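Side-chain contacts in putative TetR-family transcriptional regulator (Streptomyces coelicolor, PDB 2HXO), which probably binds DNA at cis-regulatory sites through a helix-turn-helix motif and so regulates transcription, as other TetR-family proteins do: residues T186-T189 with A190-L194; D197-P200 with F201-A204. All blocks are in the same frame, centred on the assembly; numbering follows the deposited sequence.

Contact 1: T186-T189 with A190-L194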
loop_
_atom_site.group_PDB
_atom_site.type_symbol
_atom_site.label_atom_id
_atom_site.label_comp_id
_atom_site.label_asym_id
_atom_site.label_seq_id
_atom_site.Cartn_x
_atom_site.Cartn_y
_atom_site.Cartn_z
ATOM N N THR A 186 9.437 -15.744 -13.773
ATOM C CA THR A 186 10.401 -16.269 -12.806
ATOM C C THR A 186 9.680 -16.749 -11.549
ATOM O O THR A 186 10.008 -17.797 -10.991
ATOM C CB THR A 186 11.419 -15.194 -12.398
ATOM O OG1 THR A 186 11.947 -14.565 -13.573
ATOM C CG2 THR A 186 12.558 -15.816 -11.603
ATOM N N VAL A 187 8.700 -15.962 -11.110
ATOM C CA VAL A 187 7.904 -16.284 -9.929
ATOM C C VAL A 187 7.106 -17.559 -10.177
ATOM O O VAL A 187 7.099 -18.474 -9.351
ATOM C CB VAL A 187 6.897 -15.151 -9.598
ATOM C CG1 VAL A 187 5.979 -15.589 -8.471
ATOM C CG2 VAL A 187 7.640 -13.880 -9.212
ATOM N N SER A 188 6.434 -17.604 -11.322
ATOM C CA SER A 188 5.620 -18.751 -11.689
ATOM C C SER A 188 6.390 -20.065 -11.605
ATOM O O SER A 188 5.926 -21.025 -10.983
ATOM C CB SER A 188 5.059 -18.565 -13.100
ATOM O OG SER A 188 4.198 -19.633 -13.446
ATOM N N THR A 189 7.565 -20.120 -12.225
ATOM C CA THR A 189 8.342 -21.351 -12.186
ATOM C C THR A 189 8.898 -21.602 -10.789
ATOM O O THR A 189 8.849 -22.728 -10.292
ATOM C CB THR A 189 9.488 -21.345 -13.232
ATOM O OG1 THR A 189 10.136 -20.071 -13.243
ATOM C CG2 THR A 189 8.935 -21.626 -14.616
ATOM N N ALA A 190 9.407 -20.553 -10.147
ATOM C CA ALA A 190 9.947 -20.691 -8.796
ATOM C C ALA A 190 8.913 -21.308 -7.857
ATOM O O ALA A 190 9.241 -22.187 -7.060
ATOM C CB ALA A 190 10.388 -19.335 -8.264
ATOM N N TRP A 191 7.668 -20.840 -7.953
ATOM C CA TRP A 191 6.585 -21.352 -7.110
ATOM C C TRP A 191 6.251 -22.792 -7.463
ATOM O O TRP A 191 5.938 -23.599 -6.587
ATOM C CB TRP A 191 5.334 -20.471 -7.248
ATOM C CG TRP A 191 5.422 -19.193 -6.462
ATOM C CD1 TRP A 191 6.545 -18.659 -5.895
ATOM C CD2 TRP A 191 4.350 -18.287 -6.158
ATOM N NE1 TRP A 191 6.242 -17.485 -5.257
ATOM C CE2 TRP A 191 4.904 -17.228 -5.399
ATOM C CE3 TRP A 191 2.978 -18.265 -6.450
ATOM C CZ2 TRP A 191 4.133 -16.155 -4.927
ATOM C CZ3 TRP A 191 2.207 -17.192 -5.978
ATOM C CH2 TRP A 191 2.791 -16.155 -5.226
ATOM N N GLU A 192 6.323 -23.106 -8.753
ATOM C CA GLU A 192 6.050 -24.458 -9.234
ATOM C C GLU A 192 7.079 -25.446 -8.690
ATOM O O GLU A 192 6.984 -26.646 -8.933
ATOM C CB GLU A 192 6.048 -24.482 -10.769
ATOM C CG GLU A 192 4.740 -23.988 -11.368
ATOM C CD GLU A 192 4.794 -23.819 -12.873
ATOM O OE1 GLU A 192 3.714 -23.646 -13.481
ATOM O OE2 GLU A 192 5.908 -23.848 -13.446
ATOM N N GLY A 193 8.058 -24.928 -7.952
ATOM C CA GLY A 193 9.085 -25.765 -7.361
ATOM C C GLY A 193 8.781 -26.047 -5.896
ATOM O O GLY A 193 9.440 -26.870 -5.254
ATOM N N LEU A 194 7.774 -25.361 -5.364
ATOM C CA LEU A 194 7.384 -25.550 -3.974
ATOM C C LEU A 194 6.812 -26.950 -3.811
ATOM O O LEU A 194 6.229 -27.496 -4.745
ATOM C CB LEU A 194 6.346 -24.498 -3.572
ATOM C CG LEU A 194 6.877 -23.062 -3.499
ATOM C CD1 LEU A 194 5.737 -22.080 -3.313
ATOM C CD2 LEU A 194 7.871 -22.954 -2.359
#
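Val-187 and Trp-191 stand one helical turn apart and run side by side in the same direction, the methyl CG1 of Val-187 lying over one face of the indole. The approach is a CH-pi contact: CG1 sits 3.7 Å from the centroid of the five-membered ring of Trp-191 and only 14° off the ring normal. The closest ring atom, Trp-191 CE2, is 3.6 Å from Val-187 CG1. With CG1 anti to the backbone N (chi1 173°), Val-187 sends this branch forward along the helix, against the face of the indole. The same pair is tied through the backbone, Trp-191 N giving a hydrogen bond of 2.8 Å to Val-187 O. Were Trp-191 an alanine, Val-187 CG1 would probably lose its aromatic cover, and a gap would be likely to open toward Thr-202 and toward Phe-129 of the second subunit, whose ring meets the indole.

The looser side belongs to Thr-189, which is exposed, and Glu-192, which is partly so. Here Thr-189 CG2 comes no nearer than 3.9 Å to Glu-192 OE2; the hydroxyl of Thr-189 has its main partner in Asp-185 O, and Glu-192 forms a long, weak ion pair with Arg-210. Glu-192 also folds back over the turn, its CG 3.2 Å from Ser-188 O, and a backbone bond of 3.1 Å from Glu-192 N to Ser-188 O is a further tie. Ser-188 itself is a buried polar residue, its OG satisfied by Ala-206 O.

A type I beta turn from Trp-191 to Leu-194 follows on from the helix. The arrangement is an i, i+4 valine-tryptophan pair near the end of a helix, whose tryptophan faces the second subunit, in a TetR-like C-terminal domain.

Contact 2: D197-P200 with F201-A204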
loop_
_atom_site.group_PDB
_atom_site.type_symbol
_atom_site.label_atom_id
_atom_site.label_comp_id
_atom_site.label_asym_id
_atom_site.label_seq_id
_atom_site.Cartn_x
_atom_site.Cartn_y
_atom_site.Cartn_z
ATOM N N ASP A 197 2.719 -30.985 -1.442
ATOM C CA ASP A 197 1.987 -31.367 -0.246
ATOM C C ASP A 197 1.961 -30.246 0.787
ATOM O O ASP A 197 1.021 -30.142 1.576
ATOM C CB ASP A 197 2.611 -32.618 0.374
ATOM C CG ASP A 197 2.479 -33.845 -0.520
ATOM O OD1 ASP A 197 1.334 -34.301 -0.750
ATOM O OD2 ASP A 197 3.522 -34.352 -0.997
ATOM N N ALA A 198 2.999 -29.413 0.786
ATOM C CA ALA A 198 3.099 -28.307 1.731
ATOM C C ALA A 198 2.391 -27.069 1.193
ATOM O O ALA A 198 1.797 -26.309 1.950
ATOM C CB ALA A 198 4.560 -27.992 2.012
ATOM N N TYR A 199 2.443 -26.878 -0.119
ATOM C CA TYR A 199 1.802 -25.727 -0.725
ATOM C C TYR A 199 0.740 -26.115 -1.745
ATOM O O TYR A 199 0.829 -25.728 -2.908
ATOM C CB TYR A 199 2.843 -24.834 -1.408
ATOM C CG TYR A 199 3.889 -24.282 -0.485
ATOM C CD1 TYR A 199 4.956 -25.072 -0.053
ATOM C CD2 TYR A 199 3.838 -22.958 -0.063
ATOM C CE1 TYR A 199 5.950 -24.552 0.768
ATOM C CE2 TYR A 199 4.823 -22.422 0.758
ATOM C CZ TYR A 199 5.879 -23.220 1.168
ATOM O OH TYR A 199 6.866 -22.680 1.963
ATOM N N PRO A 200 -0.292 -26.864 -1.319
ATOM C CA PRO A 200 -1.359 -27.284 -2.238
ATOM C C PRO A 200 -2.037 -26.151 -3.008
ATOM O O PRO A 200 -2.283 -26.273 -4.207
ATOM C CB PRO A 200 -2.326 -28.049 -1.327
ATOM C CG PRO A 200 -2.052 -27.486 0.038
ATOM C CD PRO A 200 -0.562 -27.342 0.048
ATOM N N PHE A 201 -2.321 -25.046 -2.325
ATOM C CA PHE A 201 -2.970 -23.904 -2.959
ATOM C C PHE A 201 -2.062 -23.202 -3.957
ATOM O O PHE A 201 -2.412 -23.033 -5.125
ATOM C CB PHE A 201 -3.412 -22.882 -1.908
ATOM C CG PHE A 201 -3.966 -21.618 -2.507
ATOM C CD1 PHE A 201 -5.293 -21.554 -2.927
ATOM C CD2 PHE A 201 -3.133 -20.525 -2.743
ATOM C CE1 PHE A 201 -5.783 -20.429 -3.578
ATOM C CE2 PHE A 201 -3.609 -19.399 -3.392
ATOM C CZ PHE A 201 -4.936 -19.347 -3.814
ATOM N N THR A 202 -0.901 -22.773 -3.476
ATOM C CA THR A 202 0.068 -22.061 -4.299
ATOM C C THR A 202 0.420 -22.875 -5.535
ATOM O O THR A 202 0.560 -22.331 -6.629
ATOM C CB THR A 202 1.364 -21.747 -3.500
ATOM O OG1 THR A 202 1.027 -21.071 -2.280
ATOM C CG2 THR A 202 2.289 -20.859 -4.309
ATOM N N ARG A 203 0.551 -24.185 -5.359
ATOM C CA ARG A 203 0.878 -25.059 -6.474
ATOM C C ARG A 203 -0.283 -25.122 -7.473
ATOM O O ARG A 203 -0.068 -25.168 -8.686
ATOM C CB ARG A 203 1.222 -26.462 -5.955
ATOM C CG ARG A 203 2.101 -27.262 -6.900
ATOM C CD ARG A 203 3.358 -26.482 -7.275
ATOM N NE ARG A 203 3.901 -26.955 -8.546
ATOM C CZ ARG A 203 4.478 -28.140 -8.718
ATOM N NH1 ARG A 203 4.598 -28.973 -7.689
ATOM N NH2 ARG A 203 4.907 -28.502 -9.925
ATOM N N ALA A 204 -1.510 -25.094 -6.957
ATOM C CA ALA A 204 -2.704 -25.141 -7.795
ATOM C C ALA A 204 -2.859 -23.905 -8.683
ATOM O O ALA A 204 -3.415 -23.984 -9.778
ATOM C CB ALA A 204 -3.939 -25.299 -6.917
#
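Tyr-199 and Thr-202 lie alongside each other, pointing the same way, their CB atoms 4.0 Å apart. Past CB the two chains differ in shape: the phenol of Tyr-199 leads away from the helix, while the short Thr-202 stops beside it, its OG1 at the edge of the tyrosine ring and near the ring plane, 4.0 Å from Tyr-199 CD2. The hydroxyl is placed there by a chi1 of -53°, which sets OG1 anti to the carbonyl carbon. At its far end, Tyr-199 OH is hydrogen-bonded to Arg-127 NE of the second subunit.

Arg-203 leaves on another side. Its CB packs 3.2 Å from Tyr-199 O, but the chain bends beyond CG and carries the guanidinium group away, back toward Pro-196 and Glu-192.

This is the first turn of a helix, with Tyr-199 as the N-cap residue and Pro-200 directly after it. The proline ring has no N-H to offer, a lack that costs no helical hydrogen bond in the first turn, where no earlier carbonyl of the helix is available to receive one. The carbonyls of Tyr-199 and Pro-200 accept the first two bonds of the helix. Arg-203 N reaches Tyr-199 O at 2.9 Å; the next bond, Ala-204 N to Pro-200 O, is longer at 3.1 Å and less straight.

Phe-201 is turned the other way, directing its ring away from Tyr-199 and Pro-200, and the ring meets Phe-129 of the second subunit with the planes at about 60°. Thr-202 N, near the helix start, is bonded to Glu-130 of that same subunit.

How the contacts relate
Contacts 1 and 2 follow one another along the chain, one at the end of helix 182-191 and the other at the start of helix 200-205, with centres about 11 Å apart. Both are partly buried: Val-187, Ser-188 and Trp-191 are the buried residues of contact 1, Phe-201 and Thr-202 those of contact 2. Each touches the second subunit, where the ring of Phe-129 meets an aromatic residue from each. Both have i, i+4 backbone bonds, but only contact 1 adds a CH-pi pair. Trp-191 CE3 and Thr-202 CG2, 3.4 Å apart, join the two helices, while Leu-194 adds packing on Thr-202 from the loop.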